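Local coordinates for protein amidase (Bacillus anthracis, PDB 5EWQ) that probably hydrolyses amide bonds as a member of the amidase signature family, releasing a carboxylate and ammonia or an amine, at residues N124-K129 and N372-Q377; D348-N353 and N437-E442. One frame throughout, in Å; residues are numbered along the deposited sequence.

In the fold
Interactions 1 and 2 lie far apart in the same amidase fold, their centres 39 Å from each other and their nearest atoms about 25 Å apart. They are linked through helix 360-377: interaction 2 uses the loop ahead of it, interaction 1 its C-terminal part. Interaction 1 is buried and polar, a single hydrogen bond from a tyrosine to a glutamine on the loop after strand 118-122. Interaction 2 is partly buried and apolar: beside the edge strand 345-347, two aliphatic side chains pack against a tyrosine. Both contacts depend on a tyrosine, which uses its hydroxyl in the first and its ring in the second.

Interaction 1: N124-K129 and N372-Q377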
ATOM      1  N   ASN A 124      -9.144  -3.277  -3.957  1.00 27.00           N
ATOM      2  CA  ASN A 124      -9.853  -4.259  -3.145  1.00 22.40           C
ATOM      3  C   ASN A 124     -10.502  -3.633  -1.912  1.00 24.50           C
ATOM      4  O   ASN A 124     -10.877  -4.339  -0.977  1.00 42.01           O
ATOM      5  CB  ASN A 124      -8.906  -5.385  -2.726  1.00 21.33           C
ATOM      6  CG  ASN A 124      -7.757  -4.896  -1.866  1.00 30.90           C
ATOM      7  OD1 ASN A 124      -7.528  -3.694  -1.735  1.00 43.47           O
ATOM      8  ND2 ASN A 124      -7.015  -5.832  -1.282  1.00 21.39           N
ATOM      9  N   VAL A 125     -10.633  -2.310  -1.918  1.00 38.54           N
ATOM     10  CA  VAL A 125     -11.232  -1.589  -0.798  1.00 28.11           C
ATOM     11  C   VAL A 125     -12.605  -1.036  -1.177  1.00 41.59           C
ATOM     12  O   VAL A 125     -12.753  -0.368  -2.200  1.00 51.05           O
ATOM     13  CB  VAL A 125     -10.326  -0.438  -0.327  1.00 35.01           C
ATOM     14  CG1 VAL A 125     -10.941   0.268   0.870  1.00 39.09           C
ATOM     15  CG2 VAL A 125      -8.940  -0.962   0.015  1.00 32.90           C
ATOM     16  N   GLN A 126     -13.603  -1.312  -0.342  1.00 43.07           N
ATOM     17  CA  GLN A 126     -14.991  -0.983  -0.662  1.00 32.31           C
ATOM     18  C   GLN A 126     -15.320   0.502  -0.554  1.00 39.89           C
ATOM     19  O   GLN A 126     -14.916   1.177   0.393  1.00 40.14           O
ATOM     20  CB  GLN A 126     -15.943  -1.773   0.239  1.00 43.13           C
ATOM     21  CG  GLN A 126     -15.983  -3.265  -0.045  1.00 44.31           C
ATOM     22  CD  GLN A 126     -16.912  -4.010   0.893  1.00 32.66           C
ATOM     23  OE1 GLN A 126     -16.937  -5.239   0.913  1.00 49.56           O
ATOM     24  NE2 GLN A 126     -17.685  -3.266   1.676  1.00 43.21           N
ATOM     25  N   THR A 127     -16.056   0.999  -1.543  1.00 43.04           N
ATOM     26  CA  THR A 127     -16.642   2.334  -1.496  1.00 37.73           C
ATOM     27  C   THR A 127     -18.117   2.234  -1.878  1.00 55.26           C
ATOM     28  O   THR A 127     -18.501   1.369  -2.666  1.00 64.08           O
ATOM     29  CB  THR A 127     -15.923   3.323  -2.433  1.00 37.98           C
ATOM     30  OG1 THR A 127     -15.939   2.816  -3.772  1.00 55.84           O
ATOM     31  CG2 THR A 127     -14.484   3.535  -1.986  1.00 36.80           C
ATOM     32  N   ALA A 128     -18.941   3.117  -1.322  1.00 62.96           N
ATOM     33  CA  ALA A 128     -20.388   3.017  -1.500  1.00 44.21           C
ATOM     34  C   ALA A 128     -20.905   3.822  -2.689  1.00 50.20           C
ATOM     35  O   ALA A 128     -20.578   4.998  -2.846  1.00 47.34           O
ATOM     36  CB  ALA A 128     -21.100   3.457  -0.229  1.00 46.79           C
ATOM     37  N   LYS A 129     -21.698   3.159  -3.529  1.00 59.25           N
ATOM     38  CA  LYS A 129     -22.471   3.797  -4.598  1.00 59.95           C
ATOM     39  C   LYS A 129     -21.648   4.506  -5.678  1.00 62.23           C
ATOM     40  O   LYS A 129     -22.206   4.978  -6.668  1.00 63.93           O
ATOM     41  CB  LYS A 129     -23.463   4.797  -3.993  1.00 51.36           C
ATOM     42  N   ASN A 372     -15.503 -16.872  -0.110  1.00 38.64           N
ATOM     43  CA  ASN A 372     -16.879 -17.357  -0.096  1.00 45.74           C
ATOM     44  C   ASN A 372     -17.705 -16.711   1.011  1.00 52.10           C
ATOM     45  O   ASN A 372     -18.876 -16.387   0.812  1.00 54.00           O
ATOM     46  CB  ASN A 372     -16.911 -18.879   0.055  1.00 47.87           C
ATOM     47  CG  ASN A 372     -16.364 -19.597  -1.164  1.00 47.79           C
ATOM     48  OD1 ASN A 372     -16.233 -19.012  -2.238  1.00 37.42           O
ATOM     49  ND2 ASN A 372     -16.046 -20.878  -1.003  1.00 47.42           N
ATOM     50  N   ASP A 373     -17.090 -16.525   2.175  1.00 48.44           N
ATOM     51  CA  ASP A 373     -17.757 -15.868   3.295  1.00 56.04           C
ATOM     52  C   ASP A 373     -17.945 -14.381   3.019  1.00 54.22           C
ATOM     53  O   ASP A 373     -18.897 -13.766   3.501  1.00 66.13           O
ATOM     54  CB  ASP A 373     -16.964 -16.066   4.590  1.00 63.42           C
ATOM     55  CG  ASP A 373     -17.017 -17.497   5.094  1.00 81.15           C
ATOM     56  OD1 ASP A 373     -17.278 -18.407   4.279  1.00 87.19           O
ATOM     57  OD2 ASP A 373     -16.793 -17.711   6.305  1.00 89.61           O
ATOM     58  N   TYR A 374     -17.032 -13.807   2.241  1.00 49.02           N
ATOM     59  CA  TYR A 374     -17.116 -12.399   1.870  1.00 38.82           C
ATOM     60  C   TYR A 374     -18.294 -12.147   0.936  1.00 44.35           C
ATOM     61  O   TYR A 374     -19.076 -11.221   1.142  1.00 55.96           O
ATOM     62  CB  TYR A 374     -15.812 -11.942   1.208  1.00 33.55           C
ATOM     63  CG  TYR A 374     -15.852 -10.525   0.678  1.00 31.72           C
ATOM     64  CD1 TYR A 374     -15.638  -9.441   1.520  1.00 32.44           C
ATOM     65  CD2 TYR A 374     -16.100 -10.272  -0.666  1.00 29.85           C
ATOM     66  CE1 TYR A 374     -15.674  -8.145   1.040  1.00 34.49           C
ATOM     67  CE2 TYR A 374     -16.138  -8.979  -1.155  1.00 36.59           C
ATOM     68  CZ  TYR A 374     -15.923  -7.920  -0.299  1.00 39.43           C
ATOM     69  OH  TYR A 374     -15.960  -6.633  -0.781  1.00 30.14           O
ATOM     70  N   PHE A 375     -18.410 -12.983  -0.090  1.00 43.29           N
ATOM     71  CA  PHE A 375     -19.460 -12.840  -1.090  1.00 46.34           C
ATOM     72  C   PHE A 375     -20.844 -13.152  -0.525  1.00 46.73           C
ATOM     73  O   PHE A 375     -21.855 -12.677  -1.043  1.00 55.58           O
ATOM     74  CB  PHE A 375     -19.170 -13.743  -2.291  1.00 31.83           C
ATOM     75  CG  PHE A 375     -18.081 -13.229  -3.190  1.00 36.90           C
ATOM     76  CD1 PHE A 375     -17.858 -11.867  -3.323  1.00 29.69           C
ATOM     77  CD2 PHE A 375     -17.281 -14.105  -3.904  1.00 47.67           C
ATOM     78  CE1 PHE A 375     -16.858 -11.392  -4.152  1.00 33.60           C
ATOM     79  CE2 PHE A 375     -16.279 -13.634  -4.733  1.00 53.41           C
ATOM     80  CZ  PHE A 375     -16.068 -12.277  -4.855  1.00 47.52           C
ATOM     81  N   SER A 376     -20.884 -13.952   0.535  1.00 51.47           N
ATOM     82  CA  SER A 376     -22.149 -14.330   1.158  1.00 52.82           C
ATOM     83  C   SER A 376     -22.791 -13.147   1.874  1.00 58.11           C
ATOM     84  O   SER A 376     -24.008 -13.105   2.057  1.00 68.19           O
ATOM     85  CB  SER A 376     -21.938 -15.483   2.141  1.00 48.52           C
ATOM     86  OG  SER A 376     -21.098 -15.089   3.213  1.00 52.45           O
ATOM     87  N   GLN A 377     -21.965 -12.187   2.277  1.00 68.31           N
ATOM     88  CA  GLN A 377     -22.443 -11.016   3.001  1.00 64.31           C
ATOM     89  C   GLN A 377     -22.957  -9.939   2.051  1.00 64.18           C
ATOM     90  O   GLN A 377     -23.823  -9.143   2.414  1.00 69.02           O
ATOM     91  CB  GLN A 377     -21.332 -10.445   3.883  1.00 53.83           C
ATOM     92  CG  GLN A 377     -20.747 -11.442   4.867  1.00 67.59           C
ATOM     93  CD  GLN A 377     -19.621 -10.850   5.694  1.00 84.19           C
ATOM     94  OE1 GLN A 377     -19.860 -10.110   6.649  1.00 98.45           O
ATOM     95  NE2 GLN A 377     -18.385 -11.172   5.327  1.00 78.32           N
TER
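Tyr374 reaches from helix 360-377 to Gln126, and one hydrogen bond between their side chains makes the contact. The backbones stay well apart, with CA of Gln126 and CA of Tyr374 separated by 11.9 Å. Starting along the helix, Asn372 OD1 takes a hydrogen bond from the backbone N of Leu386. Asp373 matters for its carbonyl, which is gripped by two side chains further along. At Tyr374, CG lies anti to the backbone N (chi1 175°), a setting that sends the ring straight out toward the loop. Gln126 comes from the opposite direction on an extended chain, and Tyr374 OH donates to Gln126 OE1. The modelled separation of 2.4 Å between Tyr374 OH and Gln126 OE1 is too short to be taken literally at this resolution. OE1 sits at the ring edge, near its plane, while the amide itself is turned 56° from the ring. The other end of the amide is held too, because Gln126 NE2 bonds to the carbonyl of Gln147; together the two bonds probably fix which way round this buried amide lies. Phe375 follows, bringing CE1 to the edge of the Tyr374 ring, in its plane. Ser376 OG then turns back to Asp373 O at 2.6 Å. Gln377 NE2 reaches Asp373 O as well, at 3.2 Å, from the opposite face of the carbonyl plane. Trp143 and Ile254 touch Tyr374, and backbone hydrogen bonds to Ala149 and Gly252 hold Gln126 in its loop. The contact thus ties the C-terminal part of helix 360-377 to the loop that runs from strand 118-122 of the central mixed sheet toward helix 150-155.

Interaction 2: D348-N353 and N437-E442; sequences DYIQLN and NKYLVE
Ile350 sets its CG2 methyl squarely over one face of the Tyr439 ring, a CH-pi contact in which CG2 lies 3.5 Å from the ring centroid and 13° off the normal. The first torsion of Ile350 explains the choice of branch: CG2 is anti to the backbone N, while CG1 lies beside that N and carries CD1 out to the ring's rim, 3.9 Å from CD1 of Tyr439. With CG anti to its carbonyl carbon (chi1 -55°), Tyr439 runs past Ile350 in the opposite direction and turns its ring face to CG2. CB of the preceding Lys438 lies over the rim of the other face. This packing joins two loops of the alpha/beta fold: 348-353 leaves the edge strand 345-347, while the loop segment 437-442 lies between helix 418-437 and strand 447-451. Strands 345-347 and 447-451 flank 314-317 in the central sheet, all three parallel. Leu352 starts off to one side, but its CD1 swings in to approach the ring obliquely, 3.7 Å from CE2 of Tyr439. Leu445 touches Ile350, and Leu318 touches Leu352.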
ATOM      1  N   ASP A 348      26.002  -5.917  13.730  1.00126.16           N
ATOM      2  CA  ASP A 348      26.615  -6.858  12.777  1.00131.51           C
ATOM      3  C   ASP A 348      25.780  -7.220  11.547  1.00119.80           C
ATOM      4  O   ASP A 348      25.357  -6.343  10.796  1.00131.25           O
ATOM      5  CB  ASP A 348      27.002  -8.146  13.519  1.00140.23           C
ATOM      6  N   TYR A 349      25.565  -8.519  11.353  1.00 96.59           N
ATOM      7  CA  TYR A 349      24.750  -9.037  10.260  1.00 87.77           C
ATOM      8  C   TYR A 349      23.856 -10.146  10.799  1.00 87.10           C
ATOM      9  O   TYR A 349      24.282 -11.296  10.936  1.00 95.04           O
ATOM     10  CB  TYR A 349      25.635  -9.542   9.115  1.00 80.10           C
ATOM     11  CG  TYR A 349      24.987 -10.531   8.162  1.00 72.17           C
ATOM     12  CD1 TYR A 349      23.750 -10.275   7.580  1.00 76.98           C
ATOM     13  CD2 TYR A 349      25.637 -11.711   7.828  1.00 80.67           C
ATOM     14  CE1 TYR A 349      23.176 -11.181   6.706  1.00 80.28           C
ATOM     15  CE2 TYR A 349      25.074 -12.617   6.959  1.00 75.32           C
ATOM     16  CZ  TYR A 349      23.845 -12.350   6.404  1.00 80.91           C
ATOM     17  OH  TYR A 349      23.290 -13.257   5.537  1.00 85.93           O
ATOM     18  N   ILE A 350      22.617  -9.785  11.118  1.00 81.23           N
ATOM     19  CA  ILE A 350      21.659 -10.721  11.688  1.00 72.86           C
ATOM     20  C   ILE A 350      20.936 -11.491  10.593  1.00 70.49           C
ATOM     21  O   ILE A 350      20.237 -10.899   9.773  1.00 86.34           O
ATOM     22  CB  ILE A 350      20.614  -9.994  12.564  1.00 72.40           C
ATOM     23  CG1 ILE A 350      21.304  -9.212  13.682  1.00 75.01           C
ATOM     24  CG2 ILE A 350      19.594 -10.984  13.121  1.00 73.14           C
ATOM     25  CD1 ILE A 350      20.343  -8.489  14.580  1.00 75.61           C
ATOM     26  N   GLN A 351      21.110 -12.810  10.577  1.00 72.25           N
ATOM     27  CA  GLN A 351      20.428 -13.658   9.606  1.00 70.50           C
ATOM     28  C   GLN A 351      19.262 -14.396  10.258  1.00 83.72           C
ATOM     29  O   GLN A 351      19.457 -15.358  11.002  1.00 82.94           O
ATOM     30  CB  GLN A 351      21.405 -14.654   8.976  1.00 72.15           C
ATOM     31  CG  GLN A 351      20.767 -15.570   7.941  1.00 86.16           C
ATOM     32  CD  GLN A 351      21.781 -16.196   7.005  1.00 93.85           C
ATOM     33  OE1 GLN A 351      22.949 -15.806   6.986  1.00 99.56           O
ATOM     34  NE2 GLN A 351      21.338 -17.170   6.220  1.00 86.68           N
ATOM     35  N   LEU A 352      18.050 -13.928   9.976  1.00 78.70           N
ATOM     36  CA  LEU A 352      16.841 -14.528  10.526  1.00 68.46           C
ATOM     37  C   LEU A 352      16.639 -15.939   9.988  1.00 74.56           C
ATOM     38  O   LEU A 352      16.982 -16.231   8.841  1.00 73.93           O
ATOM     39  CB  LEU A 352      15.621 -13.660  10.206  1.00 65.20           C
ATOM     40  CG  LEU A 352      15.153 -12.662  11.268  1.00 71.24           C
ATOM     41  CD1 LEU A 352      16.325 -11.951  11.917  1.00 73.77           C
ATOM     42  CD2 LEU A 352      14.195 -11.650  10.655  1.00 62.07           C
ATOM     43  N   ASN A 353      16.082 -16.812  10.822  1.00 79.38           N
ATOM     44  CA  ASN A 353      15.837 -18.194  10.430  1.00 84.84           C
ATOM     45  C   ASN A 353      14.364 -18.455  10.139  1.00 76.84           C
ATOM     46  O   ASN A 353      13.518 -18.354  11.028  1.00 72.96           O
ATOM     47  CB  ASN A 353      16.331 -19.150  11.517  1.00 91.35           C
ATOM     48  CG  ASN A 353      16.087 -20.605  11.167  1.00 94.74           C
ATOM     49  OD1 ASN A 353      15.056 -21.176  11.524  1.00 92.25           O
ATOM     50  ND2 ASN A 353      17.037 -21.213  10.467  1.00102.06           N
ATOM     51  N   ASN A 437      11.545 -11.509  18.676  1.00 86.45           N
ATOM     52  CA  ASN A 437      11.827 -11.070  20.039  1.00 83.77           C
ATOM     53  C   ASN A 437      13.222 -11.468  20.505  1.00 84.10           C
ATOM     54  O   ASN A 437      13.762 -10.880  21.443  1.00 88.20           O
ATOM     55  CB  ASN A 437      10.783 -11.629  21.006  1.00 86.23           C
ATOM     56  CG  ASN A 437       9.410 -11.030  20.789  1.00 88.17           C
ATOM     57  OD1 ASN A 437       9.281  -9.865  20.409  1.00 82.70           O
ATOM     58  ND2 ASN A 437       8.373 -11.824  21.027  1.00 87.55           N
ATOM     59  N   LYS A 438      13.798 -12.471  19.849  1.00 83.99           N
ATOM     60  CA  LYS A 438      15.152 -12.922  20.150  1.00 91.27           C
ATOM     61  C   LYS A 438      16.156 -11.790  19.960  1.00 94.07           C
ATOM     62  O   LYS A 438      17.158 -11.707  20.670  1.00105.22           O
ATOM     63  CB  LYS A 438      15.525 -14.116  19.265  1.00 87.72           C
ATOM     64  CG  LYS A 438      16.938 -14.637  19.476  1.00 89.25           C
ATOM     65  CD  LYS A 438      17.274 -15.739  18.484  1.00 88.62           C
ATOM     66  CE  LYS A 438      18.709 -16.210  18.649  1.00 93.22           C
ATOM     67  NZ  LYS A 438      19.063 -17.266  17.660  1.00 91.21           N
ATOM     68  N   TYR A 439      15.875 -10.914  19.001  1.00 82.34           N
ATOM     69  CA  TYR A 439      16.748  -9.781  18.723  1.00 87.27           C
ATOM     70  C   TYR A 439      16.140  -8.472  19.218  1.00 90.19           C
ATOM     71  O   TYR A 439      16.841  -7.628  19.774  1.00 97.30           O
ATOM     72  CB  TYR A 439      17.044  -9.693  17.224  1.00 78.01           C
ATOM     73  CG  TYR A 439      17.619 -10.965  16.644  1.00 78.54           C
ATOM     74  CD1 TYR A 439      18.951 -11.304  16.847  1.00 81.73           C
ATOM     75  CD2 TYR A 439      16.831 -11.828  15.892  1.00 76.68           C
ATOM     76  CE1 TYR A 439      19.481 -12.467  16.319  1.00 81.84           C
ATOM     77  CE2 TYR A 439      17.353 -12.992  15.361  1.00 77.43           C
ATOM     78  CZ  TYR A 439      18.677 -13.306  15.577  1.00 80.04           C
ATOM     79  OH  TYR A 439      19.201 -14.464  15.049  1.00 81.03           O
ATOM     80  N   LEU A 440      14.835  -8.314  19.020  1.00 79.97           N
ATOM     81  CA  LEU A 440      14.148  -7.075  19.379  1.00 78.25           C
ATOM     82  C   LEU A 440      14.038  -6.876  20.890  1.00 85.03           C
ATOM     83  O   LEU A 440      14.539  -5.889  21.431  1.00 95.95           O
ATOM     84  CB  LEU A 440      12.750  -7.038  18.754  1.00 75.92           C
ATOM     85  CG  LEU A 440      12.621  -6.491  17.328  1.00 71.05           C
ATOM     86  CD1 LEU A 440      13.240  -7.430  16.307  1.00 72.13           C
ATOM     87  CD2 LEU A 440      11.164  -6.220  16.990  1.00 68.70           C
ATOM     88  N   VAL A 441      13.382  -7.810  21.569  1.00 84.02           N
ATOM     89  CA  VAL A 441      13.145  -7.683  23.004  1.00 90.59           C
ATOM     90  C   VAL A 441      14.308  -8.221  23.834  1.00 95.54           C
ATOM     91  O   VAL A 441      14.784  -7.555  24.756  1.00 94.72           O
ATOM     92  CB  VAL A 441      11.853  -8.413  23.425  1.00 91.17           C
ATOM     93  CG1 VAL A 441      11.665  -8.339  24.933  1.00 92.87           C
ATOM     94  CG2 VAL A 441      10.653  -7.822  22.702  1.00 89.23           C
ATOM     95  N   GLU A 442      14.764  -9.424  23.499  1.00 95.59           N
ATOM     96  CA  GLU A 442      15.816 -10.092  24.260  1.00 96.38           C
ATOM     97  C   GLU A 442      17.142  -9.338  24.223  1.00 97.08           C
ATOM     98  O   GLU A 442      17.753  -9.094  25.263  1.00100.78           O
ATOM     99  CB  GLU A 442      16.017 -11.517  23.742  1.00 96.47           C
ATOM    100  CG  GLU A 442      17.212 -12.236  24.349  1.00104.81           C
ATOM    101  CD  GLU A 442      17.300 -13.685  23.916  1.00107.44           C
ATOM    102  OE1 GLU A 442      16.245 -14.349  23.835  1.00103.16           O
ATOM    103  OE2 GLU A 442      18.425 -14.162  23.652  1.00110.28           O
TER